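Side-chain contacts in CYCLIN domain-containing protein (Chaetomium thermophilum, PDB 6Z3U), which probably acts as the regulatory cyclin of the CDK-activating kinase complex, bound together with a kinase and a RING-type partner: residues 21-25 and 26-30; 197-200 and 201-204; 219-222 and 223-227; 316-319 and 320-324. All coordinates share one frame; numbering follows the deposited sequence.

Contact 1 of 4, residues 21-25 and 26-30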
loop_
_atom_site.group_PDB
_atom_site.type_symbol
_atom_site.label_atom_id
_atom_site.label_comp_id
_atom_site.label_asym_id
_atom_site.label_seq_id
_atom_site.Cartn_x
_atom_site.Cartn_y
_atom_site.Cartn_z
ATOM N N TRP A 21 -13.473 -4.547 6.039
ATOM C CA TRP A 21 -13.060 -5.703 6.826
ATOM C C TRP A 21 -13.029 -5.373 8.310
ATOM O O TRP A 21 -12.117 -5.773 9.040
ATOM C CB TRP A 21 -11.703 -6.217 6.355
ATOM C CG TRP A 21 -11.729 -6.699 4.943
ATOM C CD1 TRP A 21 -11.212 -6.069 3.850
ATOM C CD2 TRP A 21 -12.319 -7.913 4.466
ATOM N NE1 TRP A 21 -11.436 -6.819 2.722
ATOM C CE2 TRP A 21 -12.115 -7.956 3.074
ATOM C CE3 TRP A 21 -12.997 -8.968 5.083
ATOM C CZ2 TRP A 21 -12.564 -9.015 2.287
ATOM C CZ3 TRP A 21 -13.440 -10.018 4.300
ATOM C CH2 TRP A 21 -13.222 -10.033 2.917
ATOM N N SER A 22 -14.035 -4.637 8.778
ATOM C CA SER A 22 -14.232 -4.385 10.200
ATOM C C SER A 22 -15.718 -4.516 10.486
ATOM O O SER A 22 -16.528 -3.785 9.907
ATOM C CB SER A 22 -13.715 -3.002 10.607
ATOM O OG SER A 22 -12.298 -2.947 10.565
ATOM N N PHE A 23 -16.074 -5.455 11.361
ATOM C CA PHE A 23 -17.463 -5.737 11.682
ATOM C C PHE A 23 -17.587 -6.003 13.174
ATOM O O PHE A 23 -16.594 -6.060 13.904
ATOM C CB PHE A 23 -17.994 -6.944 10.896
ATOM C CG PHE A 23 -17.359 -7.117 9.548
ATOM C CD1 PHE A 23 -17.835 -6.424 8.448
ATOM C CD2 PHE A 23 -16.293 -7.987 9.377
ATOM C CE1 PHE A 23 -17.253 -6.584 7.204
ATOM C CE2 PHE A 23 -15.709 -8.155 8.135
ATOM C CZ PHE A 23 -16.191 -7.455 7.047
ATOM N N SER A 24 -18.826 -6.161 13.621
ATOM C CA SER A 24 -19.101 -6.609 14.972
ATOM C C SER A 24 -19.087 -8.137 15.027
ATOM O O SER A 24 -19.331 -8.799 14.014
ATOM C CB SER A 24 -20.458 -6.091 15.436
ATOM O OG SER A 24 -21.513 -6.719 14.726
ATOM N N PRO A 25 -18.806 -8.719 16.190
ATOM C CA PRO A 25 -18.821 -10.188 16.282
ATOM C C PRO A 25 -20.119 -10.803 15.792
ATOM O O PRO A 25 -20.100 -11.901 15.221
ATOM C CB PRO A 25 -18.593 -10.444 17.778
ATOM C CG PRO A 25 -17.864 -9.232 18.261
ATOM C CD PRO A 25 -18.414 -8.085 17.463
ATOM N N SER A 26 -21.250 -10.122 15.985
ATOM C CA SER A 26 -22.514 -10.646 15.480
ATOM C C SER A 26 -22.543 -10.611 13.957
ATOM O O SER A 26 -23.017 -11.555 13.317
ATOM C CB SER A 26 -23.682 -9.849 16.061
ATOM O OG SER A 26 -24.926 -10.422 15.693
ATOM N N GLN A 27 -22.031 -9.531 13.363
ATOM C CA GLN A 27 -21.956 -9.453 11.908
ATOM C C GLN A 27 -21.008 -10.505 11.347
ATOM O O GLN A 27 -21.284 -11.107 10.302
ATOM C CB GLN A 27 -21.509 -8.053 11.490
ATOM C CG GLN A 27 -22.589 -6.991 11.610
ATOM C CD GLN A 27 -22.034 -5.584 11.491
ATOM O OE1 GLN A 27 -22.193 -4.766 12.397
ATOM N NE2 GLN A 27 -21.374 -5.297 10.375
ATOM N N LEU A 28 -19.885 -10.744 12.031
ATOM C CA LEU A 28 -18.916 -11.722 11.549
ATOM C C LEU A 28 -19.515 -13.122 11.521
ATOM O O LEU A 28 -19.343 -13.859 10.543
ATOM C CB LEU A 28 -17.666 -11.698 12.428
ATOM C CG LEU A 28 -16.351 -12.104 11.762
ATOM C CD1 LEU A 28 -15.920 -11.048 10.760
ATOM C CD2 LEU A 28 -15.263 -12.324 12.801
ATOM N N ALA A 29 -20.225 -13.506 12.581
ATOM C CA ALA A 29 -20.815 -14.839 12.621
ATOM C C ALA A 29 -21.845 -15.010 11.511
ATOM O O ALA A 29 -21.836 -16.014 10.789
ATOM C CB ALA A 29 -21.445 -15.088 13.992
ATOM N N SER A 30 -22.737 -14.028 11.349
ATOM C CA SER A 30 -23.782 -14.137 10.337
ATOM C C SER A 30 -23.192 -14.309 8.942
ATOM O O SER A 30 -23.679 -15.127 8.151
ATOM C CB SER A 30 -24.692 -12.911 10.393
ATOM O OG SER A 30 -25.437 -12.894 11.599
#

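Contact 2 of 4, residues 197-200 and 201-204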
loop_
_atom_site.group_PDB
_atom_site.type_symbol
_atom_site.label_atom_id
_atom_site.label_comp_id
_atom_site.label_asym_id
_atom_site.label_seq_id
_atom_site.Cartn_x
_atom_site.Cartn_y
_atom_site.Cartn_z
ATOM N N MET A 197 8.495 4.451 22.594
ATOM C CA MET A 197 9.185 5.734 22.649
ATOM C C MET A 197 8.431 6.734 23.519
ATOM O O MET A 197 9.045 7.484 24.286
ATOM C CB MET A 197 9.398 6.281 21.239
ATOM C CG MET A 197 10.411 5.473 20.443
ATOM S SD MET A 197 10.641 6.029 18.747
ATOM C CE MET A 197 9.071 5.598 18.007
ATOM N N GLU A 198 7.100 6.761 23.417
ATOM C CA GLU A 198 6.327 7.654 24.275
ATOM C C GLU A 198 6.547 7.322 25.746
ATOM O O GLU A 198 6.585 8.221 26.596
ATOM C CB GLU A 198 4.841 7.575 23.918
ATOM C CG GLU A 198 3.942 8.438 24.796
ATOM C CD GLU A 198 4.304 9.910 24.752
ATOM O OE1 GLU A 198 4.585 10.423 23.648
ATOM O OE2 GLU A 198 4.311 10.553 25.825
ATOM N N LEU A 199 6.698 6.033 26.068
ATOM C CA LEU A 199 6.975 5.639 27.445
ATOM C C LEU A 199 8.404 5.980 27.850
ATOM O O LEU A 199 8.654 6.317 29.013
ATOM C CB LEU A 199 6.723 4.142 27.627
ATOM C CG LEU A 199 5.265 3.684 27.610
ATOM C CD1 LEU A 199 5.174 2.198 27.299
ATOM C CD2 LEU A 199 4.605 3.990 28.946
ATOM N N SER A 200 9.349 5.904 26.910
ATOM C CA SER A 200 10.739 6.206 27.231
ATOM C C SER A 200 10.918 7.635 27.720
ATOM O O SER A 200 11.924 7.933 28.375
ATOM C CB SER A 200 11.620 5.962 26.006
ATOM O OG SER A 200 11.609 4.595 25.634
ATOM N N THR A 201 9.970 8.525 27.422
ATOM C CA THR A 201 10.062 9.907 27.874
ATOM C C THR A 201 9.738 10.058 29.355
ATOM O O THR A 201 10.108 11.072 29.956
ATOM C CB THR A 201 9.126 10.799 27.051
ATOM O OG1 THR A 201 7.761 10.486 27.358
ATOM C CG2 THR A 201 9.367 10.595 25.560
ATOM N N LEU A 202 9.059 9.084 29.949
ATOM C CA LEU A 202 8.758 9.144 31.377
ATOM C C LEU A 202 10.019 8.838 32.179
ATOM O O LEU A 202 10.719 7.865 31.876
ATOM C CB LEU A 202 7.651 8.149 31.722
ATOM C CG LEU A 202 6.209 8.587 31.448
ATOM C CD1 LEU A 202 6.040 9.146 30.045
ATOM C CD2 LEU A 202 5.261 7.414 31.663
ATOM N N PRO A 203 10.353 9.644 33.202
ATOM C CA PRO A 203 11.579 9.380 33.969
ATOM C C PRO A 203 11.443 8.274 35.005
ATOM O O PRO A 203 12.435 7.630 35.364
ATOM C CB PRO A 203 11.858 10.730 34.646
ATOM C CG PRO A 203 10.510 11.342 34.804
ATOM C CD PRO A 203 9.708 10.906 33.607
ATOM N N ASP A 204 10.221 8.040 35.495
ATOM C CA ASP A 204 10.024 7.019 36.519
ATOM C C ASP A 204 10.119 5.607 35.946
ATOM O O ASP A 204 10.524 4.681 36.659
ATOM C CB ASP A 204 8.680 7.219 37.231
ATOM C CG ASP A 204 7.561 7.621 36.287
ATOM O OD1 ASP A 204 7.855 7.981 35.129
ATOM O OD2 ASP A 204 6.386 7.580 36.709
#

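Contact 3 of 4, residues 219-222 and 223-227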
loop_
_atom_site.group_PDB
_atom_site.type_symbol
_atom_site.label_atom_id
_atom_site.label_comp_id
_atom_site.label_asym_id
_atom_site.label_seq_id
_atom_site.Cartn_x
_atom_site.Cartn_y
_atom_site.Cartn_z
ATOM N N GLU A 219 6.033 -10.753 20.586
ATOM C CA GLU A 219 5.685 -12.154 20.368
ATOM C C GLU A 219 4.175 -12.363 20.420
ATOM O O GLU A 219 3.629 -13.179 19.669
ATOM C CB GLU A 219 6.379 -13.041 21.403
ATOM C CG GLU A 219 7.840 -13.357 21.096
ATOM C CD GLU A 219 8.034 -14.032 19.743
ATOM O OE1 GLU A 219 7.039 -14.532 19.172
ATOM O OE2 GLU A 219 9.183 -14.058 19.250
ATOM N N ILE A 220 3.487 -11.646 21.310
ATOM C CA ILE A 220 2.030 -11.727 21.361
ATOM C C ILE A 220 1.430 -11.244 20.048
ATOM O O ILE A 220 0.569 -11.903 19.455
ATOM C CB ILE A 220 1.490 -10.925 22.559
ATOM C CG1 ILE A 220 2.037 -11.507 23.867
ATOM C CG2 ILE A 220 -0.036 -10.926 22.548
ATOM C CD1 ILE A 220 1.568 -10.788 25.118
ATOM N N LEU A 221 1.879 -10.079 19.573
ATOM C CA LEU A 221 1.349 -9.539 18.328
ATOM C C LEU A 221 1.638 -10.466 17.156
ATOM O O LEU A 221 0.853 -10.527 16.202
ATOM C CB LEU A 221 1.941 -8.154 18.065
ATOM C CG LEU A 221 1.488 -7.020 18.990
ATOM C CD1 LEU A 221 2.181 -5.719 18.606
ATOM C CD2 LEU A 221 -0.024 -6.844 18.961
ATOM N N ARG A 222 2.752 -11.197 17.212
ATOM C CA ARG A 222 3.146 -12.090 16.132
ATOM C C ARG A 222 2.260 -13.322 16.011
ATOM O O ARG A 222 2.378 -14.043 15.014
ATOM C CB ARG A 222 4.598 -12.534 16.337
ATOM C CG ARG A 222 5.629 -11.511 15.886
ATOM C CD ARG A 222 6.938 -11.659 16.650
ATOM N NE ARG A 222 8.009 -10.871 16.047
ATOM C CZ ARG A 222 9.296 -11.208 16.066
ATOM N NH1 ARG A 222 10.190 -10.422 15.483
ATOM N NH2 ARG A 222 9.691 -12.323 16.667
ATOM N N PHE A 223 1.389 -13.593 16.986
ATOM C CA PHE A 223 0.598 -14.816 16.940
ATOM C C PHE A 223 -0.845 -14.584 17.376
ATOM O O PHE A 223 -1.781 -14.949 16.658
ATOM C CB PHE A 223 1.238 -15.887 17.829
ATOM C CG PHE A 223 0.608 -17.242 17.695
ATOM C CD1 PHE A 223 1.041 -18.113 16.710
ATOM C CD2 PHE A 223 -0.414 -17.645 18.538
ATOM C CE1 PHE A 223 0.474 -19.362 16.568
ATOM C CE2 PHE A 223 -0.987 -18.897 18.401
ATOM C CZ PHE A 223 -0.540 -19.756 17.415
ATOM N N SER A 224 -1.033 -13.983 18.552
ATOM C CA SER A 224 -2.364 -13.918 19.152
ATOM C C SER A 224 -3.398 -13.241 18.262
ATOM O O SER A 224 -4.476 -13.827 18.053
ATOM C CB SER A 224 -2.275 -13.220 20.513
ATOM O OG SER A 224 -1.925 -14.135 21.535
ATOM N N PRO A 225 -3.165 -12.044 17.716
ATOM C CA PRO A 225 -4.220 -11.382 16.935
ATOM C C PRO A 225 -4.338 -11.883 15.506
ATOM O O PRO A 225 -5.302 -11.519 14.817
ATOM C CB PRO A 225 -3.796 -9.910 16.973
ATOM C CG PRO A 225 -2.301 -9.976 16.988
ATOM C CD PRO A 225 -1.934 -11.230 17.765
ATOM N N LEU A 226 -3.398 -12.707 15.043
ATOM C CA LEU A 226 -3.468 -13.291 13.711
ATOM C C LEU A 226 -4.263 -14.589 13.693
ATOM O O LEU A 226 -4.847 -14.938 12.661
ATOM C CB LEU A 226 -2.056 -13.555 13.184
ATOM C CG LEU A 226 -1.113 -12.350 13.199
ATOM C CD1 LEU A 226 0.265 -12.754 12.701
ATOM C CD2 LEU A 226 -1.670 -11.203 12.375
ATOM N N ILE A 227 -4.297 -15.306 14.819
ATOM C CA ILE A 227 -5.049 -16.551 14.908
ATOM C C ILE A 227 -6.479 -16.323 15.385
ATOM O O ILE A 227 -7.340 -17.190 15.173
ATOM C CB ILE A 227 -4.335 -17.539 15.846
ATOM C CG1 ILE A 227 -2.913 -17.819 15.348
ATOM C CG2 ILE A 227 -5.104 -18.843 15.949
ATOM C CD1 ILE A 227 -2.840 -18.380 13.933
#

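Contact 4 of 4, residues 316-319 and 320-324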
loop_
_atom_site.group_PDB
_atom_site.type_symbol
_atom_site.label_atom_id
_atom_site.label_comp_id
_atom_site.label_asym_id
_atom_site.label_seq_id
_atom_site.Cartn_x
_atom_site.Cartn_y
_atom_site.Cartn_z
ATOM N N ASP A 316 -12.734 6.037 29.556
ATOM C CA ASP A 316 -13.291 4.803 30.100
ATOM C C ASP A 316 -13.764 3.872 28.988
ATOM O O ASP A 316 -13.639 2.648 29.103
ATOM C CB ASP A 316 -14.437 5.123 31.061
ATOM C CG ASP A 316 -13.967 5.840 32.316
ATOM O OD1 ASP A 316 -12.771 5.721 32.660
ATOM O OD2 ASP A 316 -14.794 6.518 32.963
ATOM N N LYS A 317 -14.311 4.430 27.903
ATOM C CA LYS A 317 -14.755 3.592 26.793
ATOM C C LYS A 317 -13.579 2.978 26.041
ATOM O O LYS A 317 -13.690 1.857 25.533
ATOM C CB LYS A 317 -15.627 4.398 25.830
ATOM C CG LYS A 317 -16.266 3.559 24.725
ATOM C CD LYS A 317 -17.263 2.543 25.263
ATOM C CE LYS A 317 -17.955 1.795 24.128
ATOM N NZ LYS A 317 -17.044 0.818 23.464
ATOM N N VAL A 318 -12.456 3.690 25.952
ATOM C CA VAL A 318 -11.269 3.112 25.331
ATOM C C VAL A 318 -10.713 1.993 26.204
ATOM O O VAL A 318 -10.415 0.896 25.720
ATOM C CB VAL A 318 -10.218 4.206 25.066
ATOM C CG1 VAL A 318 -8.832 3.596 24.899
ATOM C CG2 VAL A 318 -10.599 5.012 23.831
ATOM N N LEU A 319 -10.577 2.251 27.507
ATOM C CA LEU A 319 -10.085 1.222 28.416
ATOM C C LEU A 319 -10.963 -0.021 28.367
ATOM O O LEU A 319 -10.458 -1.150 28.397
ATOM C CB LEU A 319 -10.010 1.770 29.840
ATOM C CG LEU A 319 -8.798 2.652 30.143
ATOM C CD1 LEU A 319 -8.957 3.360 31.480
ATOM C CD2 LEU A 319 -7.523 1.820 30.130
ATOM N N GLY A 320 -12.282 0.165 28.308
ATOM C CA GLY A 320 -13.170 -0.978 28.179
ATOM C C GLY A 320 -12.966 -1.727 26.876
ATOM O O GLY A 320 -13.079 -2.955 26.830
ATOM N N THR A 321 -12.668 -0.999 25.798
ATOM C CA THR A 321 -12.426 -1.647 24.513
ATOM C C THR A 321 -11.131 -2.451 24.536
ATOM O O THR A 321 -11.087 -3.579 24.034
ATOM C CB THR A 321 -12.386 -0.605 23.394
ATOM O OG1 THR A 321 -13.614 0.134 23.379
ATOM C CG2 THR A 321 -12.190 -1.279 22.043
ATOM N N ILE A 322 -10.063 -1.882 25.102
ATOM C CA ILE A 322 -8.801 -2.609 25.195
ATOM C C ILE A 322 -8.973 -3.860 26.049
ATOM O O ILE A 322 -8.416 -4.921 25.743
ATOM C CB ILE A 322 -7.690 -1.701 25.754
ATOM C CG1 ILE A 322 -7.561 -0.416 24.931
ATOM C CG2 ILE A 322 -6.361 -2.448 25.782
ATOM C CD1 ILE A 322 -7.192 -0.640 23.489
ATOM N N GLU A 323 -9.750 -3.757 27.131
ATOM C CA GLU A 323 -9.968 -4.915 27.993
ATOM C C GLU A 323 -10.715 -6.012 27.245
ATOM O O GLU A 323 -10.437 -7.203 27.430
ATOM C CB GLU A 323 -10.736 -4.496 29.246
ATOM C CG GLU A 323 -10.581 -5.441 30.434
ATOM C CD GLU A 323 -9.141 -5.568 30.899
ATOM O OE1 GLU A 323 -8.710 -6.699 31.208
ATOM O OE2 GLU A 323 -8.441 -4.535 30.951
ATOM N N ALA A 324 -11.668 -5.629 26.393
ATOM C CA ALA A 324 -12.347 -6.614 25.558
ATOM C C ALA A 324 -11.367 -7.275 24.597
ATOM O O ALA A 324 -11.408 -8.493 24.393
ATOM C CB ALA A 324 -13.493 -5.953 24.793
#

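Contact 1 of 4, residues 21-25 and 26-30
F23 sits across the first turn of helix 25-48 from Q27 and L28, and its side chain can be followed outward from the backbone. Its CB lies 3.7 Å from Q27 CB. CG is set anti to the carbonyl carbon, beside the backbone N, and the ring heads for L28, whose methyl CD1 comes to 3.4 Å from ring atom CD2 and 3.9 Å from CE2. The two side chains cross at about a right angle, and the methyl approaches obliquely. W21, two residues earlier, puts its backbone C over one face of the ring, near the rim. Next comes the N-cap: S24 OG accepts the Q27 N-H at 3.2 Å and 159°, while S24 O takes L28 N (2.8 Å) as the first full helical bond. S24 OG is also hydrogen-bonded to E67 of the RING-type protein chain, so the cap is shared with that subunit. Q27 folds back over it, its CG 3.3 Å from S24 OG. An alanine here would keep CB against F23 but lose CG and the amide, and would probably open a gap beside the S24 hydroxyl and E67 of the RING-type chain. L28 continues inward onto I123 and F232.

Contact 2 of 4, residues 197-200 and 201-204
T201 turns back on E198 where helix 189-200 runs out, and hydrogen bonds carry most of the contact. The shortest of these comes from a side chain: T201 OG1 gives its proton to E198 O at 2.7 Å, arriving 28° out of the carbonyl plane. The hydroxyl gets there because OG1 stands between the backbone N and the carbonyl carbon (chi1 69°), and the same torsion swings CG2 over to M197 O, 3.4 Å away. The backbone amide does less: T201 N makes two weak bonds, to M197 O and to E198 O. One residue on, L202 N reaches L199 O at 2.9 Å, but from well above the carbonyl plane, 53° out of it. This i to i+3 bond, with S200 and T201 both in helix-like backbone conformation, makes 199-202 a type I turn, by which the chain leaves the helix and enters the loop leading to helix 207-221. Apolar contact is lighter: L199 CD2 and L202 CD2 stand 4.4 Å apart. Separately, L202 CD1 makes a van der Waals approach to E198 O at 3.6 Å. Beyond the turn, L199 rests on L251 and L202 on R254 and D258, all on helix 249-261. As for charge, E198 bends at chi2, so that its OE2 stands 3.8 Å from T201 OG1, but the carboxylate's main partner is R19 of the RING-type protein chain, a salt bridge. That chain also packs on M197 and T201, and D204 pairs with R254.

Contact 3 of 4, residues 219-222 and 223-227
The tight junction between helix 207-221 and the short helix 224-227 is built around I220 O, which accepts from both F223 and S224. S224 N reaches I220 O at 2.8 Å, nearly in line with the carbonyl, whereas F223 N reaches the same I220 O at 3.1 Å from high above the carbonyl plane. F223 is the N-cap residue of the new helix, so one oxygen of the old helix ties down the start of the next. Side chains fill in round it. P225, two residues past the cap, sets CG and CD against the last turn of helix 207-221: CG is 3.3 Å from L221 O and 4.3 Å from L221 CD2, and CD faces I220 O. An alanine in its place lacks CG and CD, and would probably open a gap between L221 and I239 of helix 236-247. S224 CB stands 3.8 Å from I220 CG2, and its hydroxyl bonds to E332 O. L226 CD1 closes on R222 O at 3.4 Å. With CG anti to its backbone N (chi1 -172°), the F223 ring swings away from helix 207-221 and receives I227 CG1 over the centre of one face. Beside the junction R222 NH2 forms a salt bridge to E219 OE2 (3.2 Å), its hydrogen bond weak, while R222 also pairs with D108 and E219 with R337. I220 O thus takes two amide N-H groups where the chain changes helix, and the alternating charges of D108, R222, E219 and R337 are likely to offset one another alongside.

Contact 4 of 4, residues 316-319 and 320-324
T321 grips the carbonyl of K317, one turn back on helix 313-330, with two donors. Its amide N reaches K317 O at 3.0 Å from above the carbonyl plane, and its hydroxyl OG1 reaches the same oxygen at 2.8 Å, tilted 23° from the plane on the opposite face. The hydroxyl can do this because chi1 (-57°) sets OG1 anti to the carbonyl carbon, folded back toward the preceding turn, and CG2 takes the place anti to N. K317 itself bends twice, at chi2 and chi4, bringing NZ to 3.5 Å from T321 OG1; the ammonium's salt bridge is to D64 of the RING-type protein chain, and F61 of that chain adds a cation-pi contact. One residue on, I322 lies over V318: its CG1 lies 3.2 Å from V318 O and 4.2 Å from V318 CG1, while I322 N bonds almost straight on to V318 O at 2.9 Å. E323 stretches CG away from its N, then bends at chi2, and its carboxylate pairs with R249. L319 packs on I256 and Q257 of helix 249-261. The two bonds to K317 O fix the rotation of the T321 hydroxyl, and D64 of the RING-type chain would probably offset much of the lysine charge.

Along the chain the four contacts come strictly in series, and none touches another. Contact 1 starts the long N-terminal helix 25-48, while contacts 2, 3 and 4 all fall within the C-terminal cyclin domain, at the end of helix 189-200 and the loop after it, on the junction after helix 207-221, and on helix 313-330. Contact 3 sits deepest, about 11 Å from the chain's centre, with the centres of contacts 1 and 4 about 20 and 19 Å from its own. Contacts 1 and 2 are farthest apart, at about 37 Å between centres. Contacts 1, 2 and 4 all meet the RING-type protein chain, whereas contact 3 meets no other subunit, so that one partner spans widely separated parts of the cyclin.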